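Long-range contacts in sterol regulatory element-binding protein cleavage-activating protein (Schizosaccharomyces pombe, PDB 4YHC), which acts as an escort protein required for sre1 processing at low sterol and low oxygen, this chain being its cytoplasmic WD40 domain: residues L171-K177 / A190-S195; G196-V200 / P210-S214; E222-D226 / L238-G243. The protein carries 9 engineered substitutions. One frame throughout, in Å; residues are numbered along the deposited sequence.

Contact 1. Residues L171-K177 / A190-S195; sequences LSSPIIK and ASLTES. Engineered in segment 190-195: Ser-191 (natural residue Cys).
Ile-176 and Lys-177 together stand opposite the single residue Leu-192, which makes a classic beta bulge between the first two strands of a WD40 blade, the hairpin 175-182/187-193. The carbonyl of Leu-192 serves both residues: Ile-176 N comes to Leu-192 O at 2.8 Å, while Lys-177 N adds a weak bond to Leu-192 O at 3.4 Å. Leu-192 N answers with a bond of 2.9 Å to Lys-177 O. Before the bulge, along 171-177, the strands keep single pairing, with Ile-175 opposite Thr-193 as a non-hydrogen-bonded pair, and Glu-194 N donates a hydrogen bond to Pro-174 O at 2.9 Å.

Around this backbone frame the side chains settle by methyl contacts. Thr-193 has OG1 between its backbone N and carbonyl carbon (chi1 54°), which leaves Thr-193 CG2 to meet Leu-171 CD2 at 3.6 Å. The same Leu-171 CD2 also rests 3.8 Å from CB of Ser-191, an engineered residue that is cysteine in the natural protein; Ile-175 CD1 approaches that CB from the strand alongside. At the solvent side the extended Glu-194 chain crosses the Pro-174 ring at about a right angle, but Glu-194 is poorly ordered and its position should be read loosely.

Farther out, Lys-177 runs away from its partner strand to form a salt bridge with Asp-226 at the start of the next blade, and Leu-192 packs on Ile-227 there. On the Ile-176 side chain, the end methyl CD1 lies 4.2 Å from Leu-192 CG.

Contact 2. Residues G196-V200 / P210-S214; sequences GEVTV and PKILS
Ile-212 brings its CD1 methyl to the flat carboxylate of Glu-197, 4.1 Å from Glu-197 OE2, across the two outer strands, 198-204 and 207-212, of a WD40 blade. These strands form an antiparallel hairpin, the axes of their short segments 198-200 and 210-212 coming within 4.6 Å. Val-200 and Lys-211 make a hydrogen-bonded pair: Val-200 N reaches Lys-211 O at 2.8 Å, and Lys-211 N returns a bond of 2.9 Å to Val-200 O. Beyond the non-hydrogen-bonded pair Thr-199 and Ile-212, Leu-213 N closes on Val-198 O at 2.9 Å.

The two faces of the hairpin differ. On one, Glu-197, Thr-199 and Ile-212 sit together near the surface. Ile-212 has CG1 beside its backbone N (chi1 -47°), and a further bend at chi2 (-76°) folds the end methyl back over the neighbouring strand, so that Ile-212 CD1 touches Thr-199 OG1 at 3.3 Å. The same isoleucine offers its CG2 to Glu-197 CB.

On the other face Leu-213 reaches across to both valines of strand 198-204. Its CD1 meets Val-200, while CD2 touches Val-198 and also nears Val-200. Val-200 in turn packs against Ala-190 and Arg-188 of the next strand inward, and Leu-213 touches Leu-249 outside the blade. Leu-213 CD2 lies 3.6 Å from Val-198 CG2, and Leu-213 CD1 presses on Val-200 CG2 at 3.4 Å, closer than two methyls normally sit.

Contact 3. Residues E222-D226 / L238-G243; sequences ETKKD and LARDSG
Three donors converge on a single carboxylate oxygen, Glu-222 OE1, and each meets it well out of the carboxylate plane. Arg-240 NH1 reaches Glu-222 OE1 at 2.9 Å in a salt bridge, the oxygen lying in the guanidinium plane, although the two flat groups are turned 51° from each other. The backbone supplies the rest: Ser-242 N lies 3.0 Å and Asp-241 N 3.1 Å from Glu-222 OE1. The other oxygen, OE2, accepts from Ser-242 OG, but the modelled separation is so short that its exact length is doubtful. So gripped, the carboxylate clasps the turn 240-243, which is also closed from within by Arg-240 N bonding to Gly-243 O. The Arg-240 guanidinium lies with Gly-243 C over the centre of one face, and its NH2 is engaged by Asp-245.

The turn links strands 235-239 and 243-248, the second and third of a four-stranded blade of the WD40 domain, and residues 222-226 lead into its first strand. Here the chain bulges so that two residues, Lys-225 and Asp-226, stand opposite one, Ala-239. Lys-225 N bonds to Ala-239 O at 2.8 Å, Asp-226 N adds only a weak bond to that oxygen, and Ala-239 N returns one to Asp-226 O at 2.9 Å. Asp-226 OD2 accepts a hydrogen bond from Phe-268 N.

Bends at chi2 (-63°) and chi4 (61°) carry the Lys-225 ammonium to Asp-241, where the syn lone pair of Asp-241 OD1 receives Lys-225 NZ in a second salt bridge, modelled doubtfully short; Ile-263 O also accepts from this NZ. Lys-224 CG lies 3.6 Å from Leu-238 CD2, and Lys-224 NZ ends by Gly-196 O, a probable hydrogen bond modelled too short to be exact.

In the fold
Contacts 1 and 2 belong to one blade, on neighbouring strands: the first joins its inner two strands, the second its outer two, and a probable hydrogen bond from Ser-191 N to Thr-199 O ties the middle pair together. Contact 3 opens the following blade and meets the others across the interface between blades, where Leu-192 of contact 1 packs against Lys-224 and Lys-225. Contacts 1 and 3 each have a classic bulge near the entry of the first strand, and each has five buried residues. Contact 2 has two, and depends on regular pairing and aliphatic packing. Charge is concentrated in contact 3, where Glu-222 holds a turn and Lys-225 pairs with the turn's own Asp-241.

Contact 1. Residues L171-K177 / A190-S195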
ATOM      1  N   LEU A 171     -21.780  11.768  -1.881  1.00 37.58           N
ATOM      2  CA  LEU A 171     -21.675  11.491  -3.285  1.00 36.84           C
ATOM      3  C   LEU A 171     -23.011  10.914  -3.766  1.00 38.78           C
ATOM      4  O   LEU A 171     -23.722  10.277  -3.014  1.00 39.87           O
ATOM      5  CB  LEU A 171     -20.539  10.486  -3.535  1.00 34.47           C
ATOM      6  CG  LEU A 171     -19.169  11.076  -3.866  1.00 42.07           C
ATOM      7  CD1 LEU A 171     -18.718  12.193  -2.938  1.00 46.65           C
ATOM      8  CD2 LEU A 171     -18.138   9.960  -3.891  1.00 35.01           C
ATOM      9  N   SER A 172     -23.263  11.068  -5.050  1.00 38.89           N
ATOM     10  CA  SER A 172     -24.495  10.648  -5.690  1.00 48.34           C
ATOM     11  C   SER A 172     -24.539   9.165  -5.989  1.00 50.62           C
ATOM     12  O   SER A 172     -25.559   8.683  -6.469  1.00 50.63           O
ATOM     13  CB  SER A 172     -24.618  11.372  -7.029  1.00 60.20           C
ATOM     14  OG  SER A 172     -24.360  12.756  -6.847  1.00 69.01           O
ATOM     15  N   SER A 173     -23.452   8.441  -5.747  1.00 48.01           N
ATOM     16  CA  SER A 173     -23.455   7.003  -5.949  1.00 44.85           C
ATOM     17  C   SER A 173     -22.645   6.238  -4.862  1.00 49.54           C
ATOM     18  O   SER A 173     -21.853   6.826  -4.136  1.00 44.85           O
ATOM     19  CB  SER A 173     -22.918   6.750  -7.359  1.00 42.63           C
ATOM     20  OG  SER A 173     -22.779   5.368  -7.644  1.00 44.76           O
ATOM     21  N   PRO A 174     -22.839   4.920  -4.747  1.00 48.71           N
ATOM     22  CA  PRO A 174     -21.981   4.202  -3.810  1.00 46.81           C
ATOM     23  C   PRO A 174     -20.506   4.133  -4.264  1.00 39.13           C
ATOM     24  O   PRO A 174     -20.205   4.071  -5.447  1.00 41.99           O
ATOM     25  CB  PRO A 174     -22.591   2.782  -3.761  1.00 47.28           C
ATOM     26  CG  PRO A 174     -23.918   2.870  -4.469  1.00 40.64           C
ATOM     27  CD  PRO A 174     -23.734   3.994  -5.465  1.00 52.74           C
ATOM     28  N   ILE A 175     -19.617   4.139  -3.280  1.00 38.89           N
ATOM     29  CA  ILE A 175     -18.193   4.220  -3.504  1.00 30.26           C
ATOM     30  C   ILE A 175     -17.604   2.842  -3.594  1.00 31.19           C
ATOM     31  O   ILE A 175     -17.643   2.103  -2.663  1.00 37.90           O
ATOM     32  CB  ILE A 175     -17.548   5.070  -2.395  1.00 33.37           C
ATOM     33  CG1 ILE A 175     -17.971   6.500  -2.640  1.00 31.80           C
ATOM     34  CG2 ILE A 175     -16.010   4.973  -2.385  1.00 25.61           C
ATOM     35  CD1 ILE A 175     -17.537   7.495  -1.594  1.00 32.04           C
ATOM     36  N   ILE A 176     -17.027   2.510  -4.726  1.00 35.25           N
ATOM     37  CA  ILE A 176     -16.287   1.242  -4.903  1.00 34.72           C
ATOM     38  C   ILE A 176     -14.894   1.299  -4.209  1.00 39.45           C
ATOM     39  O   ILE A 176     -14.424   0.319  -3.666  1.00 36.78           O
ATOM     40  CB  ILE A 176     -16.066   0.981  -6.421  1.00 40.28           C
ATOM     41  CG1 ILE A 176     -17.401   0.893  -7.178  1.00 38.69           C
ATOM     42  CG2 ILE A 176     -15.307  -0.309  -6.666  1.00 41.94           C
ATOM     43  CD1 ILE A 176     -17.209   0.829  -8.685  1.00 37.14           C
ATOM     44  N   LYS A 177     -14.239   2.456  -4.229  1.00 30.39           N
ATOM     45  CA  LYS A 177     -12.834   2.545  -3.832  1.00 26.87           C
ATOM     46  C   LYS A 177     -12.503   4.004  -3.567  1.00 22.05           C
ATOM     47  O   LYS A 177     -12.849   4.864  -4.375  1.00 20.88           O
ATOM     48  CB  LYS A 177     -11.985   2.018  -4.990  1.00 24.23           C
ATOM     49  CG  LYS A 177     -10.499   2.260  -4.917  1.00 31.80           C
ATOM     50  CD  LYS A 177      -9.876   1.439  -3.821  1.00 30.83           C
ATOM     51  CE  LYS A 177      -8.364   1.511  -3.874  1.00 37.34           C
ATOM     52  NZ  LYS A 177      -7.838   0.299  -4.499  1.00 39.15           N
ATOM     53  N   ALA A 190      -9.900  10.911  -3.348  1.00 19.07           N
ATOM     54  CA  ALA A 190     -10.410  10.501  -4.670  1.00 20.30           C
ATOM     55  C   ALA A 190     -11.270   9.277  -4.475  1.00 26.53           C
ATOM     56  O   ALA A 190     -10.867   8.371  -3.741  1.00 19.54           O
ATOM     57  CB  ALA A 190      -9.253  10.185  -5.611  1.00 17.16           C
ATOM     58  N   SER A 191     -12.440   9.242  -5.142  1.00 23.80           N
ATOM     59  CA  SER A 191     -13.399   8.160  -4.992  1.00 23.89           C
ATOM     60  C   SER A 191     -13.936   7.671  -6.341  1.00 24.64           C
ATOM     61  O   SER A 191     -14.355   8.421  -7.180  1.00 24.64           O
ATOM     62  CB  SER A 191     -14.554   8.587  -4.069  1.00 21.98           C
ATOM     63  OG  SER A 191     -14.077   9.238  -2.899  1.00 24.54           O
ATOM     64  N   LEU A 192     -13.877   6.391  -6.552  1.00 23.72           N
ATOM     65  CA  LEU A 192     -14.430   5.783  -7.752  1.00 25.58           C
ATOM     66  C   LEU A 192     -15.788   5.299  -7.331  1.00 29.18           C
ATOM     67  O   LEU A 192     -15.898   4.533  -6.349  1.00 24.10           O
ATOM     68  CB  LEU A 192     -13.571   4.603  -8.221  1.00 26.40           C
ATOM     69  CG  LEU A 192     -14.180   3.718  -9.352  1.00 25.23           C
ATOM     70  CD1 LEU A 192     -14.416   4.577 -10.574  1.00 20.90           C
ATOM     71  CD2 LEU A 192     -13.213   2.608  -9.674  1.00 23.72           C
ATOM     72  N   THR A 193     -16.840   5.804  -7.990  1.00 28.55           N
ATOM     73  CA  THR A 193     -18.220   5.381  -7.648  1.00 29.49           C
ATOM     74  C   THR A 193     -18.776   4.402  -8.675  1.00 31.68           C
ATOM     75  O   THR A 193     -18.233   4.277  -9.764  1.00 29.60           O
ATOM     76  CB  THR A 193     -19.186   6.566  -7.593  1.00 28.19           C
ATOM     77  OG1 THR A 193     -19.088   7.263  -8.809  1.00 29.45           O
ATOM     78  CG2 THR A 193     -18.806   7.540  -6.516  1.00 28.12           C
ATOM     79  N   GLU A 194     -19.823   3.691  -8.283  1.00 41.31           N
ATOM     80  CA  GLU A 194     -20.560   2.765  -9.191  1.00 50.30           C
ATOM     81  C   GLU A 194     -21.020   3.370 -10.517  1.00 47.53           C
ATOM     82  O   GLU A 194     -21.201   2.650 -11.476  1.00 46.56           O
ATOM     83  CB  GLU A 194     -21.745   2.137  -8.497  1.00 57.15           C
ATOM     84  CG  GLU A 194     -21.357   1.193  -7.367  1.00 65.64           C
ATOM     85  CD  GLU A 194     -22.564   0.534  -6.704  1.00 78.75           C
ATOM     86  OE1 GLU A 194     -23.700   0.676  -7.222  1.00 82.02           O
ATOM     87  OE2 GLU A 194     -22.379  -0.134  -5.652  1.00 86.55           O
ATOM     88  N   SER A 195     -21.170   4.686 -10.556  1.00 46.88           N
ATOM     89  CA  SER A 195     -21.425   5.434 -11.776  1.00 48.96           C
ATOM     90  C   SER A 195     -20.312   5.414 -12.768  1.00 48.14           C
ATOM     91  O   SER A 195     -20.501   5.893 -13.879  1.00 50.80           O
ATOM     92  CB  SER A 195     -21.613   6.914 -11.432  1.00 56.42           C
ATOM     93  OG  SER A 195     -22.099   7.045 -10.115  1.00 64.47           O
TER

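Contact 2. Residues G196-V200 / P210-S214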
ATOM      1  N   GLY A 196     -19.119   4.983 -12.360  1.00 39.03           N
ATOM      2  CA  GLY A 196     -17.975   5.085 -13.238  1.00 40.01           C
ATOM      3  C   GLY A 196     -17.235   6.402 -13.168  1.00 45.45           C
ATOM      4  O   GLY A 196     -16.183   6.549 -13.797  1.00 47.16           O
ATOM      5  N   GLU A 197     -17.727   7.346 -12.376  1.00 40.43           N
ATOM      6  CA  GLU A 197     -17.024   8.630 -12.204  1.00 41.36           C
ATOM      7  C   GLU A 197     -15.935   8.524 -11.130  1.00 31.83           C
ATOM      8  O   GLU A 197     -16.061   7.798 -10.144  1.00 28.10           O
ATOM      9  CB  GLU A 197     -18.020   9.725 -11.808  1.00 45.56           C
ATOM     10  CG  GLU A 197     -19.215   9.874 -12.761  1.00 61.12           C
ATOM     11  CD  GLU A 197     -20.387  10.681 -12.181  1.00 72.06           C
ATOM     12  OE1 GLU A 197     -21.235  10.148 -11.400  1.00 75.86           O
ATOM     13  OE2 GLU A 197     -20.477  11.863 -12.532  1.00 75.03           O
ATOM     14  N   VAL A 198     -14.864   9.265 -11.308  1.00 32.46           N
ATOM     15  CA  VAL A 198     -13.979   9.499 -10.183  1.00 34.61           C
ATOM     16  C   VAL A 198     -14.117  10.964  -9.756  1.00 29.45           C
ATOM     17  O   VAL A 198     -13.944  11.883 -10.550  1.00 27.71           O
ATOM     18  CB  VAL A 198     -12.518   8.957 -10.368  1.00 39.04           C
ATOM     19  CG1 VAL A 198     -12.163   8.710 -11.785  1.00 46.06           C
ATOM     20  CG2 VAL A 198     -11.506   9.856  -9.713  1.00 29.80           C
ATOM     21  N   THR A 199     -14.505  11.143  -8.498  1.00 27.12           N
ATOM     22  CA  THR A 199     -14.625  12.455  -7.910  1.00 26.05           C
ATOM     23  C   THR A 199     -13.417  12.691  -6.992  1.00 23.12           C
ATOM     24  O   THR A 199     -13.103  11.878  -6.105  1.00 22.75           O
ATOM     25  CB  THR A 199     -15.913  12.594  -7.062  1.00 27.52           C
ATOM     26  OG1 THR A 199     -17.042  12.466  -7.901  1.00 28.38           O
ATOM     27  CG2 THR A 199     -15.984  13.966  -6.389  1.00 26.72           C
ATOM     28  N   VAL A 200     -12.779  13.812  -7.177  1.00 24.60           N
ATOM     29  CA  VAL A 200     -11.681  14.189  -6.352  1.00 26.83           C
ATOM     30  C   VAL A 200     -12.086  15.436  -5.546  1.00 23.40           C
ATOM     31  O   VAL A 200     -12.280  16.495  -6.112  1.00 25.35           O
ATOM     32  CB  VAL A 200     -10.448  14.515  -7.148  1.00 23.20           C
ATOM     33  CG1 VAL A 200      -9.312  14.841  -6.189  1.00 20.41           C
ATOM     34  CG2 VAL A 200     -10.038  13.399  -8.095  1.00 25.17           C
ATOM     35  N   PRO A 210     -14.769  19.844  -5.099  1.00 43.57           N
ATOM     36  CA  PRO A 210     -14.843  18.605  -5.866  1.00 40.75           C
ATOM     37  C   PRO A 210     -14.556  18.853  -7.318  1.00 42.29           C
ATOM     38  O   PRO A 210     -14.837  19.917  -7.839  1.00 39.15           O
ATOM     39  CB  PRO A 210     -16.307  18.156  -5.694  1.00 37.67           C
ATOM     40  CG  PRO A 210     -17.049  19.422  -5.463  1.00 43.31           C
ATOM     41  CD  PRO A 210     -16.110  20.412  -4.839  1.00 44.20           C
ATOM     42  N   LYS A 211     -14.002  17.861  -7.973  1.00 35.68           N
ATOM     43  CA  LYS A 211     -13.986  17.839  -9.399  1.00 35.46           C
ATOM     44  C   LYS A 211     -14.235  16.431  -9.846  1.00 37.98           C
ATOM     45  O   LYS A 211     -13.896  15.490  -9.136  1.00 39.69           O
ATOM     46  CB  LYS A 211     -12.662  18.304  -9.923  1.00 39.17           C
ATOM     47  CG  LYS A 211     -12.667  19.780 -10.247  1.00 57.29           C
ATOM     48  CD  LYS A 211     -11.812  20.070 -11.471  1.00 67.70           C
ATOM     49  CE  LYS A 211     -10.355  20.239 -11.090  1.00 64.93           C
ATOM     50  NZ  LYS A 211     -10.121  21.554 -10.424  1.00 61.48           N
ATOM     51  N   ILE A 212     -14.781  16.284 -11.040  1.00 31.27           N
ATOM     52  CA  ILE A 212     -14.959  14.969 -11.621  1.00 33.06           C
ATOM     53  C   ILE A 212     -13.899  14.856 -12.670  1.00 34.25           C
ATOM     54  O   ILE A 212     -13.837  15.714 -13.560  1.00 33.69           O
ATOM     55  CB  ILE A 212     -16.281  14.772 -12.379  1.00 37.25           C
ATOM     56  CG1 ILE A 212     -17.488  15.275 -11.573  1.00 45.57           C
ATOM     57  CG2 ILE A 212     -16.401  13.313 -12.838  1.00 34.99           C
ATOM     58  CD1 ILE A 212     -17.944  14.401 -10.448  1.00 50.87           C
ATOM     59  N   LEU A 213     -13.117  13.782 -12.605  1.00 26.38           N
ATOM     60  CA  LEU A 213     -12.055  13.537 -13.569  1.00 38.85           C
ATOM     61  C   LEU A 213     -12.562  12.950 -14.869  1.00 42.01           C
ATOM     62  O   LEU A 213     -13.536  12.257 -14.862  1.00 44.55           O
ATOM     63  CB  LEU A 213     -11.096  12.510 -12.984  1.00 43.66           C
ATOM     64  CG  LEU A 213      -9.889  13.075 -12.290  1.00 41.69           C
ATOM     65  CD1 LEU A 213     -10.227  14.251 -11.393  1.00 41.14           C
ATOM     66  CD2 LEU A 213      -9.215  11.923 -11.560  1.00 31.01           C
ATOM     67  N   SER A 214     -11.848  13.184 -15.965  1.00 44.97           N
ATOM     68  CA  SER A 214     -12.174  12.548 -17.260  1.00 52.82           C
ATOM     69  C   SER A 214     -11.181  11.443 -17.614  1.00 48.64           C
ATOM     70  O   SER A 214      -9.977  11.707 -17.707  1.00 52.09           O
ATOM     71  CB  SER A 214     -12.140  13.582 -18.393  1.00 57.20           C
ATOM     72  OG  SER A 214     -12.746  14.809 -18.013  1.00 64.64           O
TER

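Contact 3. Residues E222-D226 / L238-G243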
ATOM      1  N   GLU A 222     -15.922   1.946 -21.518  1.00 40.69           N
ATOM      2  CA  GLU A 222     -15.289   0.932 -20.695  1.00 32.68           C
ATOM      3  C   GLU A 222     -15.731   1.126 -19.256  1.00 31.17           C
ATOM      4  O   GLU A 222     -15.988   2.219 -18.807  1.00 32.47           O
ATOM      5  CB  GLU A 222     -13.770   0.974 -20.843  1.00 29.90           C
ATOM      6  CG  GLU A 222     -13.278   0.715 -22.247  1.00 30.64           C
ATOM      7  CD  GLU A 222     -11.796   0.526 -22.317  1.00 31.54           C
ATOM      8  OE1 GLU A 222     -11.081   0.742 -21.287  1.00 30.03           O
ATOM      9  OE2 GLU A 222     -11.312   0.153 -23.401  1.00 30.69           O
ATOM     10  N   THR A 223     -15.970   0.016 -18.603  1.00 27.95           N
ATOM     11  CA  THR A 223     -16.097  -0.018 -17.156  1.00 31.78           C
ATOM     12  C   THR A 223     -14.750   0.410 -16.441  1.00 26.20           C
ATOM     13  O   THR A 223     -13.678  -0.117 -16.750  1.00 25.06           O
ATOM     14  CB  THR A 223     -16.386  -1.427 -16.730  1.00 26.19           C
ATOM     15  OG1 THR A 223     -17.486  -1.913 -17.489  1.00 34.61           O
ATOM     16  CG2 THR A 223     -16.710  -1.513 -15.197  1.00 34.96           C
ATOM     17  N   LYS A 224     -14.876   1.315 -15.507  1.00 22.49           N
ATOM     18  CA  LYS A 224     -13.768   1.758 -14.595  1.00 25.63           C
ATOM     19  C   LYS A 224     -13.607   0.715 -13.495  1.00 26.79           C
ATOM     20  O   LYS A 224     -14.571   0.273 -12.879  1.00 27.12           O
ATOM     21  CB  LYS A 224     -14.090   3.132 -14.024  1.00 17.52           C
ATOM     22  CG  LYS A 224     -13.690   4.247 -14.967  1.00 41.34           C
ATOM     23  CD  LYS A 224     -14.276   4.200 -16.394  1.00 48.04           C
ATOM     24  CE  LYS A 224     -15.544   5.048 -16.576  1.00 57.33           C
ATOM     25  NZ  LYS A 224     -15.346   6.440 -15.999  1.00 62.19           N
ATOM     26  N   LYS A 225     -12.385   0.292 -13.254  1.00 22.98           N
ATOM     27  CA  LYS A 225     -12.141  -0.867 -12.389  1.00 19.89           C
ATOM     28  C   LYS A 225     -11.399  -0.499 -11.091  1.00 24.91           C
ATOM     29  O   LYS A 225     -11.510  -1.223 -10.080  1.00 24.94           O
ATOM     30  CB  LYS A 225     -11.337  -1.901 -13.169  1.00 21.15           C
ATOM     31  CG  LYS A 225     -12.037  -2.499 -14.395  1.00 23.15           C
ATOM     32  CD  LYS A 225     -13.278  -3.251 -13.940  1.00 22.25           C
ATOM     33  CE  LYS A 225     -13.914  -4.174 -14.995  1.00 24.59           C
ATOM     34  NZ  LYS A 225     -13.006  -5.235 -15.443  1.00 21.92           N
ATOM     35  N   ASP A 226     -10.612   0.582 -11.116  1.00 16.27           N
ATOM     36  CA  ASP A 226      -9.809   0.900  -9.930  1.00 15.97           C
ATOM     37  C   ASP A 226      -9.161   2.276 -10.104  1.00 18.37           C
ATOM     38  O   ASP A 226      -9.056   2.838 -11.195  1.00 16.66           O
ATOM     39  CB  ASP A 226      -8.694  -0.151  -9.703  1.00 16.45           C
ATOM     40  CG  ASP A 226      -8.439  -0.433  -8.205  1.00 25.37           C
ATOM     41  OD1 ASP A 226      -8.886   0.397  -7.341  1.00 21.61           O
ATOM     42  OD2 ASP A 226      -7.755  -1.461  -7.894  1.00 27.83           O
ATOM     43  N   LEU A 238      -6.141   5.585 -13.266  1.00 19.16           N
ATOM     44  CA  LEU A 238      -7.522   5.130 -13.437  1.00 16.24           C
ATOM     45  C   LEU A 238      -7.485   3.875 -14.345  1.00 18.88           C
ATOM     46  O   LEU A 238      -7.148   3.973 -15.475  1.00 17.52           O
ATOM     47  CB  LEU A 238      -8.344   6.214 -14.100  1.00 22.09           C
ATOM     48  CG  LEU A 238      -9.904   6.126 -14.143  1.00 35.11           C
ATOM     49  CD1 LEU A 238     -10.431   5.950 -15.545  1.00 38.66           C
ATOM     50  CD2 LEU A 238     -10.571   5.065 -13.298  1.00 32.41           C
ATOM     51  N   ALA A 239      -7.770   2.711 -13.805  1.00 16.18           N
ATOM     52  CA  ALA A 239      -7.747   1.467 -14.499  1.00 16.24           C
ATOM     53  C   ALA A 239      -9.144   1.203 -15.056  1.00 25.41           C
ATOM     54  O   ALA A 239     -10.128   1.457 -14.407  1.00 18.28           O
ATOM     55  CB  ALA A 239      -7.423   0.355 -13.571  1.00 18.30           C
ATOM     56  N   ARG A 240      -9.191   0.754 -16.294  1.00 22.56           N
ATOM     57  CA  ARG A 240     -10.475   0.483 -16.994  1.00 20.06           C
ATOM     58  C   ARG A 240     -10.200  -0.864 -17.681  1.00 20.31           C
ATOM     59  O   ARG A 240      -9.455  -1.713 -17.092  1.00 25.74           O
ATOM     60  CB  ARG A 240     -10.878   1.646 -17.938  1.00 22.54           C
ATOM     61  CG  ARG A 240      -9.770   2.210 -18.810  1.00 23.70           C
ATOM     62  CD  ARG A 240     -10.216   3.450 -19.638  1.00 26.57           C
ATOM     63  NE  ARG A 240      -9.059   4.012 -20.312  1.00 25.43           N
ATOM     64  CZ  ARG A 240      -8.345   3.434 -21.277  1.00 24.97           C
ATOM     65  NH1 ARG A 240      -8.731   2.292 -21.856  1.00 26.27           N
ATOM     66  NH2 ARG A 240      -7.212   4.008 -21.678  1.00 24.97           N
ATOM     67  N   ASP A 241     -10.818  -1.146 -18.823  1.00 28.36           N
ATOM     68  CA  ASP A 241     -10.771  -2.529 -19.365  1.00 27.23           C
ATOM     69  C   ASP A 241      -9.762  -2.758 -20.457  1.00 26.73           C
ATOM     70  O   ASP A 241      -9.432  -3.884 -20.718  1.00 23.76           O
ATOM     71  CB  ASP A 241     -12.190  -2.975 -19.771  1.00 43.15           C
ATOM     72  CG  ASP A 241     -12.929  -3.723 -18.601  1.00 72.46           C
ATOM     73  OD1 ASP A 241     -12.275  -4.332 -17.701  1.00 71.92           O
ATOM     74  OD2 ASP A 241     -14.144  -3.671 -18.563  1.00 70.17           O
ATOM     75  N   SER A 242      -9.296  -1.720 -21.150  1.00 20.88           N
ATOM     76  CA  SER A 242      -8.182  -1.871 -22.109  1.00 19.06           C
ATOM     77  C   SER A 242      -6.976  -1.022 -21.745  1.00 22.35           C
ATOM     78  O   SER A 242      -6.041  -0.820 -22.550  1.00 23.78           O
ATOM     79  CB  SER A 242      -8.601  -1.558 -23.566  1.00 26.32           C
ATOM     80  OG  SER A 242      -9.055  -0.218 -23.686  1.00 28.96           O
ATOM     81  N   GLY A 243      -6.928  -0.576 -20.497  1.00 20.98           N
ATOM     82  CA  GLY A 243      -5.730   0.130 -20.019  1.00 21.01           C
ATOM     83  C   GLY A 243      -5.876   0.961 -18.759  1.00 29.21           C
ATOM     84  O   GLY A 243      -6.846   0.814 -18.010  1.00 16.69           O
TER